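Local coordinates for protein chitinase (Chromobacterium violaceum, PDB 4TXG) that probably hydrolyses the glycosidic bonds of chitin, as a family 18 glycoside hydrolase with a carbohydrate-binding module, at residues N676-I681 / S752-V757; R405-N410 / R466-V471; I178-L183 / Q238-Y243; P123-Q128 / G451-R456. One frame throughout, in Å; residues are numbered along the deposited sequence.

Interaction 1: N676-I681 / S752-V757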
loop_
_atom_site.group_PDB
_atom_site.type_symbol
_atom_site.label_atom_id
_atom_site.label_comp_id
_atom_site.label_asym_id
_atom_site.label_seq_id
_atom_site.Cartn_x
_atom_site.Cartn_y
_atom_site.Cartn_z
ATOM N N ASN A 676 -20.071 3.186 12.477
ATOM C CA ASN A 676 -20.580 2.824 13.797
ATOM C C ASN A 676 -20.624 1.315 14.057
ATOM O O ASN A 676 -21.694 0.696 14.139
ATOM C CB ASN A 676 -21.959 3.455 14.030
ATOM C CG ASN A 676 -23.023 2.881 13.145
ATOM O OD1 ASN A 676 -22.750 2.454 12.024
ATOM N ND2 ASN A 676 -24.254 2.832 13.659
ATOM N N PRO A 677 -19.439 0.718 14.208
ATOM C CA PRO A 677 -19.342 -0.695 14.571
ATOM C C PRO A 677 -19.668 -0.913 16.037
ATOM O O PRO A 677 -19.798 0.036 16.807
ATOM C CB PRO A 677 -17.878 -1.017 14.303
ATOM C CG PRO A 677 -17.175 0.291 14.618
ATOM C CD PRO A 677 -18.106 1.337 14.046
ATOM N N LYS A 678 -19.788 -2.175 16.414
ATOM C CA LYS A 678 -19.978 -2.544 17.805
ATOM C C LYS A 678 -18.638 -2.939 18.417
ATOM O O LYS A 678 -17.892 -3.718 17.824
ATOM C CB LYS A 678 -20.977 -3.699 17.896
ATOM C CG LYS A 678 -21.467 -4.021 19.288
ATOM C CD LYS A 678 -22.559 -5.080 19.224
ATOM C CE LYS A 678 -23.739 -4.605 18.388
ATOM N NZ LYS A 678 -24.642 -5.734 18.029
ATOM N N LEU A 679 -18.327 -2.395 19.591
ATOM C CA LEU A 679 -17.146 -2.820 20.344
ATOM C C LEU A 679 -17.520 -3.942 21.310
ATOM O O LEU A 679 -18.410 -3.781 22.146
ATOM C CB LEU A 679 -16.533 -1.642 21.106
ATOM C CG LEU A 679 -15.381 -1.943 22.075
ATOM C CD1 LEU A 679 -14.162 -2.495 21.345
ATOM C CD2 LEU A 679 -15.018 -0.699 22.891
ATOM N N THR A 680 -16.862 -5.090 21.179
ATOM C CA THR A 680 -17.115 -6.201 22.093
ATOM C C THR A 680 -15.912 -6.380 23.000
ATOM O O THR A 680 -14.779 -6.441 22.531
ATOM C CB THR A 680 -17.400 -7.523 21.352
ATOM O OG1 THR A 680 -18.604 -7.390 20.581
ATOM C CG2 THR A 680 -17.568 -8.675 22.349
ATOM N N ILE A 681 -16.167 -6.435 24.303
ATOM C CA ILE A 681 -15.113 -6.624 25.295
ATOM C C ILE A 681 -15.388 -7.937 26.004
ATOM O O ILE A 681 -16.501 -8.153 26.483
ATOM C CB ILE A 681 -15.071 -5.469 26.327
ATOM C CG1 ILE A 681 -14.899 -4.114 25.630
ATOM C CG2 ILE A 681 -13.966 -5.714 27.361
ATOM C CD1 ILE A 681 -15.150 -2.918 26.554
ATOM N N SER A 752 -19.062 -11.322 28.195
ATOM C CA SER A 752 -18.820 -10.202 27.285
ATOM C C SER A 752 -19.786 -9.048 27.511
ATOM O O SER A 752 -20.882 -9.223 28.058
ATOM C CB SER A 752 -18.924 -10.654 25.824
ATOM O OG SER A 752 -18.140 -11.809 25.581
ATOM N N VAL A 753 -19.369 -7.860 27.086
ATOM C CA VAL A 753 -20.260 -6.713 27.028
ATOM C C VAL A 753 -20.011 -6.012 25.696
ATOM O O VAL A 753 -18.899 -6.035 25.187
ATOM C CB VAL A 753 -20.047 -5.745 28.220
ATOM C CG1 VAL A 753 -18.659 -5.130 28.192
ATOM C CG2 VAL A 753 -21.125 -4.671 28.243
ATOM N N THR A 754 -21.052 -5.430 25.111
ATOM C CA THR A 754 -20.892 -4.721 23.847
ATOM C C THR A 754 -21.387 -3.288 23.952
ATOM O O THR A 754 -22.278 -2.975 24.751
ATOM C CB THR A 754 -21.654 -5.405 22.711
ATOM O OG1 THR A 754 -23.051 -5.426 23.036
ATOM C CG2 THR A 754 -21.162 -6.828 22.501
ATOM N N LEU A 755 -20.806 -2.416 23.139
ATOM C CA LEU A 755 -21.286 -1.048 23.028
ATOM C C LEU A 755 -21.101 -0.566 21.603
ATOM O O LEU A 755 -20.154 -0.962 20.924
ATOM C CB LEU A 755 -20.560 -0.116 23.998
ATOM C CG LEU A 755 -19.035 -0.119 23.998
ATOM C CD1 LEU A 755 -18.522 1.271 24.349
ATOM C CD2 LEU A 755 -18.507 -1.142 24.988
ATOM N N ASP A 756 -22.014 0.285 21.154
ATOM C CA ASP A 756 -21.913 0.856 19.825
ATOM C C ASP A 756 -21.056 2.106 19.887
ATOM O O ASP A 756 -21.275 2.967 20.729
ATOM C CB ASP A 756 -23.296 1.175 19.272
ATOM C CG ASP A 756 -24.170 -0.061 19.161
ATOM O OD1 ASP A 756 -23.730 -1.043 18.527
ATOM O OD2 ASP A 756 -25.289 -0.048 19.718
ATOM N N VAL A 757 -20.065 2.196 19.010
ATOM C CA VAL A 757 -19.216 3.381 18.979
ATOM C C VAL A 757 -19.457 4.102 17.674
ATOM O O VAL A 757 -20.028 3.530 16.753
ATOM C CB VAL A 757 -17.732 3.034 19.133
ATOM C CG1 VAL A 757 -17.522 2.242 20.421
ATOM C CG2 VAL A 757 -17.229 2.238 17.941
HETATM O O HOH W 1 -23.359 -0.727 15.888
#
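Strands 678-681 and 752-757 run antiparallel and are joined by five backbone hydrogen bonds. Leu-679 and Leu-755 form one hydrogen-bonded pair, with Leu-679 N 2.7 Å from Leu-755 O; Ile-681 and Val-753 form the next, and Val-757 N reaches back to Pro-677 O at 3.1 Å. Apolar contacts gather on the face carrying Leu-679, Ile-681, Val-753 and Leu-755. There CD2 of Leu-755 touches both CD2 of Leu-679 and CD1 of Ile-681, each at 4.1 Å, while CG1 of Val-757 rests against CB of Leu-679. Polar groups occupy the other face. The Lys-678 chain, bent at its third torsion (chi3 -59°), passes over CB of Thr-754 with its CD and brings CE to 3.6 Å from Asp-756 OD1. Its NZ stays 4.8 Å from that OD1, too far for a salt bridge, though a weak electrostatic attraction is possible. A water bridges the two segments, donating to Asn-676 O and Asp-756 OD1. These are the two central strands of a four-stranded antiparallel sheet in the Chitinase C region: strand 659-664 flanks 678-683, packing Leu-663 on Leu-679 and Val-757, and the short strand 708-709 borders 752-758.

Interaction 2: R405-N410 / R466-V471; sequences RFVGPN and RGWKNV
Segment 405-410, an irregular loop, passes strand 466-468 and the residues that follow it with end-to-end directions 141° apart, and its nearest CA atoms, those of Asn-410 and Arg-466, are still 6.7 Å from each other. The indole of Trp-468 spans the gap and meets the loop's backbone, with Phe-406 O 3.2 Å from CZ2, as well as Val-407. Val-407 lies over one face of the ring: its CA sits 3.8 Å from the centroid of the six-membered ring and 7° off the normal, a CH-pi contact. The two methyls divide the rest of this face, CG1 meeting CE3 at 3.7 Å and CG2 covering CG and CD2 of the five-membered ring. With CG1 anti to the backbone N (chi1 -179°), CG2 is turned so that it also reaches Val-471, whose CG2 is 3.9 Å from CG2 of Val-407. At the rim of the indole, Gly-408 O lies near the ring plane, 3.5 Å from CH2. The contact belongs to the family 18 catalytic region, where a loop following barrel strand 391-395 packs against an edge strand of a four-stranded antiparallel sheet; Phe-576, on the adjoining strand 575-578, touches both Val-407 and Val-471. Asn-404 O satisfies the indole NE1 and helps to fix the rotation of the ring. The Asn-410 amide crosses the Arg-466 chain, ND2 lying 3.2 Å from CG. Asp-398 OD1 orients both residues, accepting a hydrogen bond from Asn-410 ND2 and forming a salt bridge with Arg-466 NE.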
loop_
_atom_site.group_PDB
_atom_site.type_symbol
_atom_site.label_atom_id
_atom_site.label_comp_id
_atom_site.label_asym_id
_atom_site.label_seq_id
_atom_site.Cartn_x
_atom_site.Cartn_y
_atom_site.Cartn_z
ATOM N N ARG A 405 -12.743 14.453 -12.832
ATOM C CA ARG A 405 -12.488 15.805 -13.298
ATOM C C ARG A 405 -11.647 16.667 -12.356
ATOM O O ARG A 405 -11.310 17.796 -12.702
ATOM C CB ARG A 405 -13.819 16.514 -13.538
ATOM C CG ARG A 405 -14.554 16.872 -12.237
ATOM C CD ARG A 405 -15.968 17.360 -12.547
ATOM N NE ARG A 405 -16.710 17.726 -11.339
ATOM C CZ ARG A 405 -17.401 16.859 -10.605
ATOM N NH1 ARG A 405 -17.431 15.573 -10.933
ATOM N NH2 ARG A 405 -18.055 17.274 -9.529
ATOM N N PHE A 406 -11.327 16.161 -11.170
ATOM C CA PHE A 406 -10.677 16.994 -10.164
ATOM C C PHE A 406 -9.167 17.030 -10.373
ATOM O O PHE A 406 -8.464 16.063 -10.095
ATOM C CB PHE A 406 -11.026 16.500 -8.760
ATOM C CG PHE A 406 -12.497 16.531 -8.468
ATOM C CD1 PHE A 406 -13.152 17.739 -8.274
ATOM C CD2 PHE A 406 -13.230 15.357 -8.400
ATOM C CE1 PHE A 406 -14.515 17.769 -8.011
ATOM C CE2 PHE A 406 -14.592 15.386 -8.134
ATOM C CZ PHE A 406 -15.226 16.593 -7.947
ATOM N N VAL A 407 -8.685 18.159 -10.882
ATOM C CA VAL A 407 -7.285 18.304 -11.246
ATOM C C VAL A 407 -6.426 18.597 -10.021
ATOM O O VAL A 407 -6.656 19.577 -9.319
ATOM C CB VAL A 407 -7.099 19.427 -12.274
ATOM C CG1 VAL A 407 -5.634 19.538 -12.667
ATOM C CG2 VAL A 407 -7.989 19.182 -13.504
ATOM N N GLY A 408 -5.417 17.767 -9.776
ATOM C CA GLY A 408 -4.606 17.953 -8.591
ATOM C C GLY A 408 -3.482 16.944 -8.489
ATOM O O GLY A 408 -3.331 16.098 -9.373
ATOM N N PRO A 409 -2.694 17.023 -7.404
ATOM C CA PRO A 409 -1.515 16.162 -7.259
ATOM C C PRO A 409 -1.879 14.690 -7.188
ATOM O O PRO A 409 -2.899 14.303 -6.603
ATOM C CB PRO A 409 -0.887 16.614 -5.933
ATOM C CG PRO A 409 -1.594 17.877 -5.547
ATOM C CD PRO A 409 -2.941 17.828 -6.197
ATOM N N ASN A 410 -1.008 13.882 -7.771
ATOM C CA ASN A 410 -1.147 12.438 -7.759
ATOM C C ASN A 410 -0.880 11.843 -6.367
ATOM O O ASN A 410 -1.457 10.823 -5.986
ATOM C CB ASN A 410 -0.188 11.848 -8.797
ATOM C CG ASN A 410 -0.332 10.358 -8.926
ATOM O OD1 ASN A 410 0.509 9.600 -8.465
ATOM N ND2 ASN A 410 -1.422 9.928 -9.527
ATOM N N ARG A 466 0.353 11.627 -13.855
ATOM C CA ARG A 466 -1.017 11.586 -14.370
ATOM C C ARG A 466 -1.316 13.002 -14.830
ATOM O O ARG A 466 -0.700 13.955 -14.352
ATOM C CB ARG A 466 -2.034 11.148 -13.315
ATOM C CG ARG A 466 -1.815 9.775 -12.704
ATOM C CD ARG A 466 -1.962 8.639 -13.698
ATOM N NE ARG A 466 -2.205 7.388 -12.985
ATOM C CZ ARG A 466 -2.182 6.191 -13.553
ATOM N NH1 ARG A 466 -1.919 6.078 -14.851
ATOM N NH2 ARG A 466 -2.421 5.111 -12.822
ATOM N N GLY A 467 -2.252 13.166 -15.750
ATOM C CA GLY A 467 -2.485 14.503 -16.260
ATOM C C GLY A 467 -3.784 14.678 -17.021
ATOM O O GLY A 467 -4.358 13.706 -17.521
ATOM N N TRP A 468 -4.212 15.935 -17.105
ATOM C CA TRP A 468 -5.448 16.360 -17.765
ATOM C C TRP A 468 -5.148 17.408 -18.837
ATOM O O TRP A 468 -4.156 18.126 -18.738
ATOM C CB TRP A 468 -6.426 16.992 -16.771
ATOM C CG TRP A 468 -6.911 16.168 -15.610
ATOM C CD1 TRP A 468 -8.154 15.618 -15.468
ATOM C CD2 TRP A 468 -6.197 15.863 -14.398
ATOM N NE1 TRP A 468 -8.253 14.971 -14.254
ATOM C CE2 TRP A 468 -7.065 15.105 -13.581
ATOM C CE3 TRP A 468 -4.905 16.144 -13.931
ATOM C CZ2 TRP A 468 -6.688 14.625 -12.327
ATOM C CZ3 TRP A 468 -4.526 15.663 -12.683
ATOM C CH2 TRP A 468 -5.414 14.903 -11.898
ATOM N N LYS A 469 -6.027 17.514 -19.833
ATOM C CA LYS A 469 -5.975 18.618 -20.788
ATOM C C LYS A 469 -7.260 19.414 -20.654
ATOM O O LYS A 469 -8.189 18.969 -19.974
ATOM C CB LYS A 469 -5.784 18.114 -22.225
ATOM C CG LYS A 469 -6.907 17.241 -22.775
ATOM C CD LYS A 469 -6.571 16.811 -24.207
ATOM C CE LYS A 469 -7.495 15.713 -24.725
ATOM N NZ LYS A 469 -8.786 16.265 -25.210
ATOM N N ASN A 470 -7.300 20.585 -21.288
ATOM C CA ASN A 470 -8.475 21.448 -21.262
ATOM C C ASN A 470 -8.944 21.719 -19.839
ATOM O O ASN A 470 -10.142 21.622 -19.533
ATOM C CB ASN A 470 -9.603 20.831 -22.087
ATOM C CG ASN A 470 -9.202 20.614 -23.520
ATOM O OD1 ASN A 470 -8.501 21.440 -24.100
ATOM N ND2 ASN A 470 -9.614 19.491 -24.093
ATOM N N VAL A 471 -7.983 22.030 -18.971
ATOM C CA VAL A 471 -8.253 22.338 -17.568
ATOM C C VAL A 471 -8.770 23.767 -17.395
ATOM O O VAL A 471 -8.178 24.710 -17.919
ATOM C CB VAL A 471 -6.982 22.178 -16.708
ATOM C CG1 VAL A 471 -7.240 22.633 -15.269
ATOM C CG2 VAL A 471 -6.471 20.735 -16.750
#

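Interaction 3: I178-L183 / Q238-Y243. With CS (cesium ion), chain E; CS (cesium ion), chain N.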
loop_
_atom_site.group_PDB
_atom_site.type_symbol
_atom_site.label_atom_id
_atom_site.label_comp_id
_atom_site.label_asym_id
_atom_site.label_seq_id
_atom_site.Cartn_x
_atom_site.Cartn_y
_atom_site.Cartn_z
ATOM N N ILE A 178 18.332 -2.484 -12.794
ATOM C CA ILE A 178 17.947 -2.131 -11.432
ATOM C C ILE A 178 19.148 -1.612 -10.639
ATOM O O ILE A 178 20.246 -2.163 -10.755
ATOM C CB ILE A 178 17.338 -3.365 -10.718
ATOM C CG1 ILE A 178 16.009 -3.772 -11.364
ATOM C CG2 ILE A 178 17.145 -3.110 -9.222
ATOM C CD1 ILE A 178 15.441 -5.078 -10.803
ATOM N N PRO A 179 18.958 -0.540 -9.848
ATOM C CA PRO A 179 20.022 -0.070 -8.951
ATOM C C PRO A 179 20.132 -0.938 -7.694
ATOM O O PRO A 179 19.746 -0.527 -6.599
ATOM C CB PRO A 179 19.577 1.354 -8.599
ATOM C CG PRO A 179 18.078 1.292 -8.674
ATOM C CD PRO A 179 17.789 0.364 -9.839
ATOM N N TRP A 180 20.660 -2.143 -7.865
ATOM C CA TRP A 180 20.742 -3.111 -6.781
ATOM C C TRP A 180 21.454 -2.599 -5.528
ATOM O O TRP A 180 21.102 -2.987 -4.412
ATOM C CB TRP A 180 21.446 -4.373 -7.279
ATOM C CG TRP A 180 20.602 -5.201 -8.203
ATOM C CD1 TRP A 180 20.492 -5.070 -9.559
ATOM C CD2 TRP A 180 19.756 -6.295 -7.833
ATOM N NE1 TRP A 180 19.632 -6.022 -10.055
ATOM C CE2 TRP A 180 19.160 -6.779 -9.017
ATOM C CE3 TRP A 180 19.446 -6.910 -6.619
ATOM C CZ2 TRP A 180 18.263 -7.850 -9.018
ATOM C CZ3 TRP A 180 18.564 -7.985 -6.626
ATOM C CH2 TRP A 180 17.982 -8.438 -7.819
ATOM N N SER A 181 22.446 -1.728 -5.708
ATOM C CA SER A 181 23.239 -1.256 -4.574
ATOM C C SER A 181 22.534 -0.152 -3.778
ATOM O O SER A 181 23.076 0.339 -2.790
ATOM C CB SER A 181 24.607 -0.741 -5.042
ATOM O OG SER A 181 24.465 0.458 -5.778
ATOM N N LYS A 182 21.336 0.237 -4.213
ATOM C CA LYS A 182 20.643 1.358 -3.589
ATOM C C LYS A 182 19.233 1.002 -3.120
ATOM O O LYS A 182 18.482 1.878 -2.698
ATOM C CB LYS A 182 20.580 2.540 -4.562
ATOM C CG LYS A 182 21.952 2.942 -5.113
ATOM C CD LYS A 182 21.877 4.202 -5.956
ATOM C CE LYS A 182 23.226 4.536 -6.581
ATOM N NZ LYS A 182 24.320 4.577 -5.573
ATOM N N LEU A 183 18.884 -0.281 -3.192
ATOM C CA LEU A 183 17.559 -0.766 -2.790
ATOM C C LEU A 183 17.623 -1.754 -1.624
ATOM O O LEU A 183 18.687 -2.286 -1.299
ATOM C CB LEU A 183 16.857 -1.464 -3.968
ATOM C CG LEU A 183 16.582 -0.726 -5.270
ATOM C CD1 LEU A 183 15.917 -1.653 -6.247
ATOM C CD2 LEU A 183 15.693 0.473 -5.011
ATOM N N GLN A 238 20.602 -14.290 -10.249
ATOM C CA GLN A 238 22.020 -13.957 -10.406
ATOM C C GLN A 238 22.456 -12.718 -9.628
ATOM O O GLN A 238 23.493 -12.717 -8.965
ATOM C CB GLN A 238 22.336 -13.741 -11.874
ATOM C CG GLN A 238 22.442 -15.003 -12.680
ATOM C CD GLN A 238 22.959 -14.698 -14.056
ATOM O OE1 GLN A 238 24.165 -14.574 -14.252
ATOM N NE2 GLN A 238 22.051 -14.528 -15.014
ATOM N N TYR A 239 21.683 -11.645 -9.740
ATOM C CA TYR A 239 22.087 -10.392 -9.111
ATOM C C TYR A 239 21.977 -10.472 -7.596
ATOM O O TYR A 239 22.749 -9.831 -6.888
ATOM C CB TYR A 239 21.277 -9.216 -9.662
ATOM C CG TYR A 239 21.864 -8.691 -10.948
ATOM C CD1 TYR A 239 21.543 -9.268 -12.164
ATOM C CD2 TYR A 239 22.777 -7.643 -10.939
ATOM C CE1 TYR A 239 22.108 -8.807 -13.345
ATOM C CE2 TYR A 239 23.344 -7.174 -12.113
ATOM C CZ TYR A 239 23.007 -7.761 -13.313
ATOM O OH TYR A 239 23.575 -7.297 -14.484
ATOM N N LYS A 240 21.043 -11.274 -7.093
ATOM C CA LYS A 240 20.934 -11.440 -5.649
ATOM C C LYS A 240 22.199 -12.047 -5.050
ATOM O O LYS A 240 22.500 -11.812 -3.884
ATOM C CB LYS A 240 19.716 -12.293 -5.284
ATOM C CG LYS A 240 18.415 -11.538 -5.435
ATOM C CD LYS A 240 17.408 -11.924 -4.372
ATOM C CE LYS A 240 16.911 -13.323 -4.552
ATOM N NZ LYS A 240 15.886 -13.654 -3.512
ATOM N N ARG A 241 22.951 -12.811 -5.845
ATOM C CA ARG A 241 24.209 -13.368 -5.352
ATOM C C ARG A 241 25.238 -12.274 -5.091
ATOM O O ARG A 241 26.049 -12.371 -4.163
ATOM C CB ARG A 241 24.781 -14.382 -6.345
ATOM C CG ARG A 241 23.845 -15.529 -6.649
ATOM C CD ARG A 241 24.504 -16.454 -7.646
ATOM N NE ARG A 241 23.632 -17.540 -8.065
ATOM C CZ ARG A 241 23.623 -18.024 -9.301
ATOM N NH1 ARG A 241 24.425 -17.496 -10.215
ATOM N NH2 ARG A 241 22.812 -19.019 -9.620
ATOM N N LYS A 242 25.194 -11.230 -5.911
ATOM C CA LYS A 242 26.109 -10.107 -5.761
ATOM C C LYS A 242 25.627 -9.158 -4.662
ATOM O O LYS A 242 26.427 -8.476 -4.020
ATOM C CB LYS A 242 26.257 -9.375 -7.100
ATOM C CG LYS A 242 27.123 -8.123 -7.063
ATOM C CD LYS A 242 28.555 -8.419 -6.658
ATOM C CE LYS A 242 29.403 -7.159 -6.753
ATOM N NZ LYS A 242 29.210 -6.485 -8.072
ATOM N N TYR A 243 24.317 -9.139 -4.438
ATOM C CA TYR A 243 23.711 -8.285 -3.415
ATOM C C TYR A 243 22.829 -9.101 -2.467
ATOM O O TYR A 243 21.611 -9.025 -2.542
ATOM C CB TYR A 243 22.886 -7.179 -4.084
ATOM C CG TYR A 243 23.696 -6.331 -5.025
ATOM C CD1 TYR A 243 24.365 -5.201 -4.563
ATOM C CD2 TYR A 243 23.803 -6.656 -6.372
ATOM C CE1 TYR A 243 25.116 -4.424 -5.416
ATOM C CE2 TYR A 243 24.552 -5.882 -7.237
ATOM C CZ TYR A 243 25.206 -4.767 -6.750
ATOM O OH TYR A 243 25.953 -3.994 -7.602
HETATM CS CS CS E . 26.047 -15.424 -16.364
HETATM CS CS CS N . 22.955 -1.786 -12.577
HETATM O O HOH W 2 24.290 -3.923 -14.434
HETATM O O HOH W 3 24.277 -3.809 -10.861
#
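Tyr-239, on helix 231-242, lays its CB over one face of the Trp-180 indole, 3.5 Å from the centroid of the six-membered ring. Its own ring continues across the five-membered ring as an offset stack, with centroids 4.7 Å apart and planes at 13°. CB and ring together thus cover both halves of the indole, whose opposite face is backed by CG2 of Ile-178. The phenol OH is held by Gly-220 O, and a water bound to one cesium ion donates a weak bond to it; Ile-178 O is another ligand of that ion. Gln-238, one residue earlier, binds a second cesium ion through OE1. Next in sequence, Lys-240 brings CG to 3.8 Å from CZ3 of Trp-180, then bends at chi2 and chi3 and sends NZ to a salt bridge with Asp-307. In the family 18 barrel, this aromatic cluster ties a helix to the loop between strands 155-161 and 185-193. Tyr-243 completes it: CB of Trp-180 stands over its ring, 3.5 Å from the centroid, while the indole and tyrosine planes, 19° apart, are slid until the rings barely overlap. CE1 of Tyr-243 also meets CB of Ser-181 at 3.7 Å.

Interaction 4: P123-Q128 / G451-R456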
loop_
_atom_site.group_PDB
_atom_site.type_symbol
_atom_site.label_atom_id
_atom_site.label_comp_id
_atom_site.label_asym_id
_atom_site.label_seq_id
_atom_site.Cartn_x
_atom_site.Cartn_y
_atom_site.Cartn_z
ATOM N N PRO A 123 8.947 -9.356 14.720
ATOM C CA PRO A 123 8.516 -7.955 14.577
ATOM C C PRO A 123 7.384 -7.595 15.528
ATOM O O PRO A 123 6.500 -8.420 15.783
ATOM C CB PRO A 123 8.047 -7.876 13.119
ATOM C CG PRO A 123 8.920 -8.887 12.414
ATOM C CD PRO A 123 9.043 -10.034 13.416
ATOM N N GLU A 124 7.424 -6.376 16.059
ATOM C CA GLU A 124 6.393 -5.904 16.975
ATOM C C GLU A 124 4.983 -6.106 16.413
ATOM O O GLU A 124 4.697 -5.701 15.292
ATOM C CB GLU A 124 6.616 -4.423 17.298
ATOM C CG GLU A 124 5.522 -3.804 18.161
ATOM C CD GLU A 124 5.736 -2.312 18.383
ATOM O OE1 GLU A 124 6.875 -1.838 18.197
ATOM O OE2 GLU A 124 4.765 -1.612 18.729
ATOM N N ALA A 125 4.130 -6.748 17.209
ATOM C CA ALA A 125 2.710 -6.948 16.902
ATOM C C ALA A 125 2.426 -7.932 15.757
ATOM O O ALA A 125 1.266 -8.141 15.391
ATOM C CB ALA A 125 2.037 -5.597 16.604
ATOM N N LEU A 126 3.456 -8.553 15.196
ATOM C CA LEU A 126 3.211 -9.538 14.135
ATOM C C LEU A 126 2.621 -10.824 14.710
ATOM O O LEU A 126 3.084 -11.343 15.728
ATOM C CB LEU A 126 4.499 -9.850 13.365
ATOM C CG LEU A 126 4.399 -10.816 12.168
ATOM C CD1 LEU A 126 3.619 -10.208 11.009
ATOM C CD2 LEU A 126 5.791 -11.229 11.703
ATOM N N ALA A 127 1.582 -11.335 14.057
ATOM C CA ALA A 127 0.950 -12.561 14.510
ATOM C C ALA A 127 1.783 -13.772 14.104
ATOM O O ALA A 127 1.918 -14.063 12.921
ATOM C CB ALA A 127 -0.452 -12.671 13.937
ATOM N N GLN A 128 2.336 -14.485 15.077
ATOM C CA GLN A 128 3.089 -15.689 14.741
ATOM C C GLN A 128 2.207 -16.926 14.809
ATOM O O GLN A 128 1.305 -17.020 15.637
ATOM C CB GLN A 128 4.297 -15.877 15.661
ATOM C CG GLN A 128 5.154 -17.084 15.259
ATOM C CD GLN A 128 6.057 -17.582 16.363
ATOM O OE1 GLN A 128 6.547 -16.801 17.181
ATOM N NE2 GLN A 128 6.284 -18.895 16.395
ATOM N N GLY A 451 -3.091 -0.045 13.444
ATOM C CA GLY A 451 -2.911 -1.481 13.619
ATOM C C GLY A 451 -1.498 -1.983 13.367
ATOM O O GLY A 451 -1.264 -3.192 13.392
ATOM N N LEU A 452 -0.566 -1.059 13.124
ATOM C CA LEU A 452 0.841 -1.388 12.831
ATOM C C LEU A 452 1.813 -0.427 13.518
ATOM O O LEU A 452 1.536 0.764 13.607
ATOM C CB LEU A 452 1.122 -1.331 11.321
ATOM C CG LEU A 452 0.498 -2.398 10.406
ATOM C CD1 LEU A 452 0.766 -2.041 8.948
ATOM C CD2 LEU A 452 1.044 -3.779 10.740
ATOM N N PRO A 453 2.975 -0.933 13.958
ATOM C CA PRO A 453 4.048 -0.007 14.335
ATOM C C PRO A 453 4.628 0.668 13.092
ATOM O O PRO A 453 4.499 0.113 11.995
ATOM C CB PRO A 453 5.087 -0.919 14.989
ATOM C CG PRO A 453 4.909 -2.234 14.237
ATOM C CD PRO A 453 3.397 -2.341 14.040
ATOM N N ALA A 454 5.260 1.828 13.260
ATOM C CA ALA A 454 5.819 2.562 12.128
ATOM C C ALA A 454 6.793 1.702 11.332
ATOM O O ALA A 454 6.876 1.818 10.110
ATOM C CB ALA A 454 6.509 3.848 12.609
ATOM N N SER A 455 7.503 0.820 12.028
ATOM C CA SER A 455 8.497 -0.046 11.389
ATOM C C SER A 455 7.900 -1.011 10.353
ATOM O O SER A 455 8.624 -1.544 9.518
ATOM C CB SER A 455 9.256 -0.847 12.458
ATOM O OG SER A 455 8.358 -1.641 13.227
ATOM N N ARG A 456 6.586 -1.230 10.395
ATOM C CA ARG A 456 5.959 -2.161 9.461
ATOM C C ARG A 456 5.119 -1.430 8.419
ATOM O O ARG A 456 4.294 -2.040 7.749
ATOM C CB ARG A 456 5.108 -3.204 10.225
ATOM C CG ARG A 456 5.997 -4.204 10.996
ATOM C CD ARG A 456 5.252 -5.133 11.962
ATOM N NE ARG A 456 4.193 -5.895 11.308
ATOM C CZ ARG A 456 3.032 -6.174 11.891
ATOM N NH1 ARG A 456 2.810 -5.767 13.137
ATOM N NH2 ARG A 456 2.091 -6.849 11.237
HETATM O O HOH W 4 -0.036 -5.778 13.449
#
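Arg-456 reaches across to the turn at Pro-123 to Leu-126 and donates from NH1 to Glu-124 O at 2.9 Å. The bond is bent, with 133° at the hydrogen; the acceptor is tilted out of the guanidinium plane, although the donor lies in the plane of the carbonyl. A kink in the arginine chain at chi3 (56°) brings the guanidinium against the turn, with CD passing 3.4 Å from the same oxygen. Leu-126 CA covers one guanidinium face and CD2 of Leu-452 the opposite one, so the flat group lies between the turn backbone and a leucine side chain of its own segment. Residues 123-126 form a type II beta turn, closed by Leu-126 N to Pro-123 O, which docks beside the loop that leads into barrel strand 457-462. NH2 of Arg-456 is also held by Leu-389 O and NE, weakly, by Asp-390 O. A water accepts from NH1 and donates to Gly-451 O. Glu-124 is extended, with CG anti to its backbone N (chi1 175°), and its chain slides past Pro-453 until the carboxylate carbon CD is 3.7 Å from CB of the proline ring. CB of Ala-125 comes within 3.6 Å of Arg-456 NH1.

Interactions 2 and 4 are buried, interaction 1 is partly buried, and interaction 3 lies at the surface. No two share a segment or strand. Interaction 1 belongs to the Chitinase C region, yet lies nearest interaction 4, about 24 Å between centres, and it alone rests on paired strands with repeated backbone bonds. The other three involve loops attached to barrel strands and depend on side chains: an aliphatic residue over an indole in 2, a stacked aromatic cluster in 3, and an arginine bound to a backbone carbonyl in 4. Interaction 4 joins a segment near the modelled N-terminus to the loop before barrel strand 457-462 and encloses interaction 3 along the chain.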